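Local coordinates for (S)-2-haloacid dehalogenase IVA (Burkholderia cepacia, PDB 2NO4), which catalyses the hydrolytic dehalogenation of short-chain (S)-2-haloalkanoic acids to (R)-2-hydroxyalkanoic acids, with inversion of configuration, at residues M48-R53 with R96-Y101; W59-M64 with F70-D75. One frame throughout, in Å; residues are numbered along the deposited sequence.

Contact 1 (M48-R53 with R96-Y101); sequences MLWRQR and RLMSAY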
# COMPACT_ATOMS: atom_id res chain seq x y z
N MET B 48 -1.90 5.37 -12.67
CA MET B 48 -1.52 4.24 -11.82
C MET B 48 -0.81 4.68 -10.52
O MET B 48 -1.08 4.14 -9.46
CB MET B 48 -0.63 3.27 -12.56
CG MET B 48 -1.29 2.62 -13.77
SD MET B 48 -0.07 1.56 -14.66
CE MET B 48 0.39 0.51 -13.27
N LEU B 49 0.09 5.64 -10.62
CA LEU B 49 0.79 6.13 -9.41
C LEU B 49 -0.14 6.88 -8.47
O LEU B 49 -0.04 6.68 -7.25
CB LEU B 49 1.98 7.03 -9.76
CG LEU B 49 2.85 7.54 -8.60
CD1 LEU B 49 3.49 6.42 -7.74
CD2 LEU B 49 3.94 8.41 -9.22
N TRP B 50 -1.02 7.73 -9.02
CA TRP B 50 -2.01 8.43 -8.21
C TRP B 50 -2.80 7.41 -7.36
O TRP B 50 -2.92 7.55 -6.14
CB TRP B 50 -2.95 9.21 -9.12
CG TRP B 50 -3.99 10.08 -8.43
CD1 TRP B 50 -4.11 10.38 -7.10
CD2 TRP B 50 -5.02 10.79 -9.10
NE1 TRP B 50 -5.19 11.22 -6.91
CE2 TRP B 50 -5.74 11.52 -8.13
CE3 TRP B 50 -5.39 10.90 -10.45
CZ2 TRP B 50 -6.85 12.32 -8.46
CZ3 TRP B 50 -6.50 11.72 -10.79
CH2 TRP B 50 -7.19 12.42 -9.79
N ARG B 51 -3.36 6.41 -8.03
CA ARG B 51 -4.16 5.38 -7.38
C ARG B 51 -3.36 4.61 -6.31
O ARG B 51 -3.84 4.41 -5.20
CB ARG B 51 -4.75 4.43 -8.46
CG ARG B 51 -5.42 3.15 -7.90
CD ARG B 51 -6.66 3.48 -7.12
NE ARG B 51 -7.48 2.29 -6.86
CZ ARG B 51 -8.51 2.26 -6.02
NH1 ARG B 51 -8.85 3.35 -5.35
NH2 ARG B 51 -9.20 1.13 -5.84
N GLN B 52 -2.15 4.17 -6.66
CA GLN B 52 -1.30 3.40 -5.76
C GLN B 52 -0.96 4.19 -4.49
O GLN B 52 -1.01 3.63 -3.38
CB GLN B 52 0.01 2.94 -6.47
CG GLN B 52 0.97 2.05 -5.55
CD GLN B 52 1.88 2.86 -4.55
OE1 GLN B 52 2.38 3.93 -4.91
NE2 GLN B 52 2.14 2.30 -3.33
N ARG B 53 -0.60 5.47 -4.65
CA ARG B 53 -0.22 6.29 -3.51
C ARG B 53 -1.44 6.65 -2.64
O ARG B 53 -1.31 6.70 -1.42
CB ARG B 53 0.47 7.61 -3.91
CG ARG B 53 1.97 7.50 -4.10
CD ARG B 53 2.66 6.75 -2.92
NE ARG B 53 4.11 7.04 -2.86
CZ ARG B 53 5.05 6.40 -3.57
NH1 ARG B 53 6.31 6.75 -3.44
NH2 ARG B 53 4.75 5.43 -4.45
N ARG B 96 -8.17 20.39 -12.52
CA ARG B 96 -8.92 19.58 -13.49
C ARG B 96 -9.10 18.13 -13.06
O ARG B 96 -10.19 17.55 -13.16
CB ARG B 96 -8.22 19.59 -14.85
CG ARG B 96 -8.53 20.82 -15.70
CD ARG B 96 -7.90 20.69 -17.10
NE ARG B 96 -8.75 19.85 -17.96
CZ ARG B 96 -9.57 20.34 -18.89
NH1 ARG B 96 -9.63 21.65 -19.12
NH2 ARG B 96 -10.33 19.51 -19.61
N LEU B 97 -8.01 17.54 -12.57
CA LEU B 97 -8.03 16.10 -12.20
C LEU B 97 -8.82 15.84 -10.90
O LEU B 97 -9.57 14.87 -10.80
CB LEU B 97 -6.61 15.55 -12.18
CG LEU B 97 -5.92 15.36 -13.55
CD1 LEU B 97 -4.50 14.83 -13.38
CD2 LEU B 97 -6.71 14.42 -14.42
N MET B 98 -8.68 16.74 -9.92
CA MET B 98 -9.50 16.69 -8.69
C MET B 98 -11.00 16.91 -8.97
O MET B 98 -11.84 16.23 -8.37
CB MET B 98 -8.97 17.68 -7.64
CG MET B 98 -7.58 17.33 -7.07
SD MET B 98 -7.42 15.67 -6.33
CE MET B 98 -8.37 15.81 -4.80
N SER B 99 -11.34 17.84 -9.88
CA SER B 99 -12.76 18.03 -10.26
C SER B 99 -13.31 16.81 -10.94
O SER B 99 -14.45 16.45 -10.70
CB SER B 99 -12.95 19.21 -11.22
OG SER B 99 -12.48 20.37 -10.59
N ALA B 100 -12.50 16.17 -11.78
CA ALA B 100 -12.93 14.96 -12.44
C ALA B 100 -13.13 13.83 -11.44
O ALA B 100 -14.06 13.04 -11.57
CB ALA B 100 -11.93 14.57 -13.54
N TYR B 101 -12.30 13.78 -10.41
CA TYR B 101 -12.40 12.75 -9.40
C TYR B 101 -13.66 12.93 -8.57
O TYR B 101 -14.31 11.97 -8.15
CB TYR B 101 -11.16 12.76 -8.47
CG TYR B 101 -10.90 11.39 -7.88
CD1 TYR B 101 -9.97 10.52 -8.48
CD2 TYR B 101 -11.62 10.92 -6.76
CE1 TYR B 101 -9.75 9.25 -7.97
CE2 TYR B 101 -11.41 9.65 -6.26
CZ TYR B 101 -10.47 8.83 -6.88
OH TYR B 101 -10.25 7.59 -6.39
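Trp-50 reaches helix 90-102 with the far corner of its six-membered ring and makes every close contact on the 48-53 side. Leu-97, Met-98 and Tyr-101 receive it. CZ2 and CH2 of Trp-50 each lie 3.6 Å from CD1 of Tyr-101. The two side chains run past each other in opposite directions. Their ring planes meet at 49°, an oblique pairing. CE1 of Tyr-101 stands over one face of the Trp-50 ring, near its rim. At the ring edge, close to the plane, CH2 of Trp-50 is 3.6 Å from the backbone O of Leu-97. CB of Leu-97 packs 4.0 Å from the same CH2. Met-98 bends at both chi2 and chi3, which brings SD to 4.0 Å from CZ2 of Trp-50 in a Met-aromatic contact.

Both helices belong to the helical cap of this HAD-family dehalogenase, set beside the Rossmann-like core. Their local axes stay 13.9 Å apart and cross at -63°. At this spacing the indole of Trp-50 fills much of the distance between the two helices. With CG anti to the backbone N (chi1 -176°), Trp-50 projects its indole across the gap. NE1 of the buried Trp-50 is hydrogen-bonded to the backbone O of Thr-74 on helix 70-84. Ala-31 and Val-32 of helix 30-33 also touch the indole.

Tyr-101 leads on to the active site. Its OH is hydrogen-bonded to Gln-54 NE2, and NH1 of Arg-51, a substrate-binding residue, is hydrogen-bonded to Gln-54 OE1. The Tyr-101 ring also meets the ring of Tyr-22, another residue of the haloacid site.

Contact 2 (W59-M64 with F70-D75); sequences WTRTLM and FWQLTD. With SO4 (sulfate ion), chain K.
Arg-61 and Leu-73 lie alongside each other, their side chains running in opposite directions, and join two successive helices of the cap domain. CD2 of Leu-73 sits 3.2 Å from NE and 3.4 Å from CD of Arg-61, a close approach but not a bond. It meets the guanidinium obliquely. The Arg-61 chain is extended from CG to NE (chi2 173°, chi3 170°), which carries the guanidinium past Leu-73 to a sulfate ion. The sulfate lies at the guanidinium edge, with its sulfur in plane. NH1 of Arg-61 donates to O3 and NH2 to O4, both at 2.9 Å and nearly straight. Gln-72 comes from the other helix with its chain extended beyond CG. Its NE2 gives a 2.9 Å bond to sulfate O1, at 175°. Gln-66 NE2, in the loop joining the helices, also binds the ion.

NH1 of Arg-61 also bonds to the backbone O of Gln-66. Glu-76 holds both groups, OE1 in a salt bridge to Arg-61 NH2 and OE2 hydrogen-bonded to Gln-72 NE2. The sulfate probably comes from the crystallisation liquor. It is held by a positive guanidinium and neutral amides, while Glu-76 would offset part of that charge, consistent with opportunistic anion binding at the loop between helices 43-63 and 70-84.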
# COMPACT_ATOMS: atom_id res chain seq x y z
N TRP B 59 -3.48 3.10 3.97
CA TRP B 59 -3.00 2.01 4.79
C TRP B 59 -1.95 2.48 5.81
O TRP B 59 -2.06 2.17 6.99
CB TRP B 59 -2.47 0.86 3.93
CG TRP B 59 -3.48 0.34 2.92
CD1 TRP B 59 -4.83 0.16 3.12
CD2 TRP B 59 -3.22 -0.06 1.58
NE1 TRP B 59 -5.42 -0.34 1.97
CE2 TRP B 59 -4.45 -0.48 1.01
CE3 TRP B 59 -2.04 -0.11 0.79
CZ2 TRP B 59 -4.56 -0.92 -0.31
CZ3 TRP B 59 -2.14 -0.55 -0.53
CH2 TRP B 59 -3.39 -0.97 -1.07
N THR B 60 -0.94 3.22 5.36
CA THR B 60 0.17 3.54 6.24
C THR B 60 -0.26 4.55 7.34
O THR B 60 0.21 4.46 8.46
CB THR B 60 1.39 4.04 5.47
OG1 THR B 60 1.01 5.22 4.77
CG2 THR B 60 1.88 2.95 4.45
N ARG B 61 -1.11 5.51 6.98
CA ARG B 61 -1.61 6.51 7.95
C ARG B 61 -2.47 5.87 9.03
O ARG B 61 -2.40 6.26 10.20
CB ARG B 61 -2.40 7.59 7.23
CG ARG B 61 -1.53 8.68 6.63
CD ARG B 61 -2.47 9.59 5.81
NE ARG B 61 -1.85 10.84 5.34
CZ ARG B 61 -1.78 11.98 6.03
NH1 ARG B 61 -2.17 12.03 7.31
NH2 ARG B 61 -1.26 13.05 5.45
N THR B 62 -3.25 4.86 8.68
CA THR B 62 -3.92 4.16 9.77
C THR B 62 -2.99 3.35 10.66
O THR B 62 -3.14 3.37 11.90
CB THR B 62 -5.37 3.55 9.49
OG1 THR B 62 -5.55 2.22 10.03
CG2 THR B 62 -5.84 3.69 8.14
N LEU B 63 -1.98 2.72 10.04
CA LEU B 63 -0.97 1.95 10.80
C LEU B 63 -0.15 2.83 11.73
O LEU B 63 0.20 2.39 12.81
CB LEU B 63 -0.04 1.16 9.86
CG LEU B 63 -0.69 -0.09 9.22
CD1 LEU B 63 0.18 -0.67 8.14
CD2 LEU B 63 -1.03 -1.13 10.32
N MET B 64 0.19 4.04 11.29
CA MET B 64 0.97 4.93 12.14
C MET B 64 0.08 5.94 12.93
O MET B 64 0.61 6.86 13.56
CB MET B 64 2.07 5.66 11.36
CG MET B 64 1.59 6.77 10.40
SD MET B 64 2.89 7.63 9.49
CE MET B 64 3.20 6.54 8.08
N PHE B 70 -10.16 11.05 2.96
CA PHE B 70 -9.77 10.41 1.71
C PHE B 70 -9.54 11.43 0.63
O PHE B 70 -8.64 11.27 -0.21
CB PHE B 70 -10.79 9.36 1.29
CG PHE B 70 -10.23 8.27 0.40
CD1 PHE B 70 -9.16 7.47 0.82
CD2 PHE B 70 -10.82 8.01 -0.85
CE1 PHE B 70 -8.69 6.42 0.02
CE2 PHE B 70 -10.35 6.96 -1.66
CZ PHE B 70 -9.26 6.16 -1.20
N TRP B 71 -10.33 12.51 0.66
CA TRP B 71 -10.09 13.64 -0.26
C TRP B 71 -8.69 14.25 -0.10
O TRP B 71 -8.00 14.56 -1.10
CB TRP B 71 -11.19 14.70 -0.09
CG TRP B 71 -11.11 15.82 -1.07
CD1 TRP B 71 -10.72 17.10 -0.80
CD2 TRP B 71 -11.44 15.79 -2.47
NE1 TRP B 71 -10.77 17.87 -1.95
CE2 TRP B 71 -11.23 17.09 -2.98
CE3 TRP B 71 -11.90 14.79 -3.34
CZ2 TRP B 71 -11.47 17.43 -4.34
CZ3 TRP B 71 -12.15 15.13 -4.69
CH2 TRP B 71 -11.92 16.44 -5.16
N GLN B 72 -8.27 14.45 1.15
CA GLN B 72 -6.93 14.98 1.41
C GLN B 72 -5.87 14.02 0.86
O GLN B 72 -4.92 14.44 0.24
CB GLN B 72 -6.68 15.25 2.89
CG GLN B 72 -5.31 15.92 3.19
CD GLN B 72 -5.10 16.22 4.66
OE1 GLN B 72 -6.04 16.59 5.36
NE2 GLN B 72 -3.87 16.05 5.14
N LEU B 73 -6.04 12.74 1.12
CA LEU B 73 -5.09 11.75 0.61
C LEU B 73 -5.05 11.68 -0.92
O LEU B 73 -3.97 11.46 -1.51
CB LEU B 73 -5.41 10.35 1.14
CG LEU B 73 -5.48 10.22 2.67
CD1 LEU B 73 -5.50 8.75 3.09
CD2 LEU B 73 -4.44 11.07 3.44
N THR B 74 -6.22 11.81 -1.55
CA THR B 74 -6.37 11.84 -3.00
C THR B 74 -5.57 13.02 -3.58
O THR B 74 -4.84 12.88 -4.54
CB THR B 74 -7.87 11.87 -3.42
OG1 THR B 74 -8.52 10.72 -2.84
CG2 THR B 74 -8.03 11.83 -4.97
N ASP B 75 -5.72 14.19 -2.95
CA ASP B 75 -5.02 15.41 -3.29
C ASP B 75 -3.49 15.25 -3.15
O ASP B 75 -2.72 15.53 -4.08
CB ASP B 75 -5.59 16.56 -2.40
CG ASP B 75 -5.11 17.94 -2.83
OD1 ASP B 75 -3.96 18.29 -2.55
OD2 ASP B 75 -5.91 18.67 -3.45
S SO4 K . -1.97 15.74 8.21
O1 SO4 K . -3.21 16.42 7.91
O2 SO4 K . -1.12 16.56 9.09
O3 SO4 K . -2.23 14.49 8.89
O4 SO4 K . -1.26 15.54 6.91

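How the contacts relate
From the N terminus, the chain first passes strand 16-19 of the core sheet and two short helices before it enters helix 43-63. This long helix supplies the first segment of both contacts. Contact 2 closes a short five-residue loop, linking the end of helix 43-63 to the start of helix 70-84. Contact 1 closes a longer, mostly helical loop that wholly encloses contact 2, bringing helix 90-102 back to the earlier part of helix 43-63. The two contacts do not cross. They touch where Met-98 packs against Trp-71, Thr-74 and Asp-75. Together they tie helices 43-63, 70-84 and 90-102 of the cap to one another, and both also reach the second subunit.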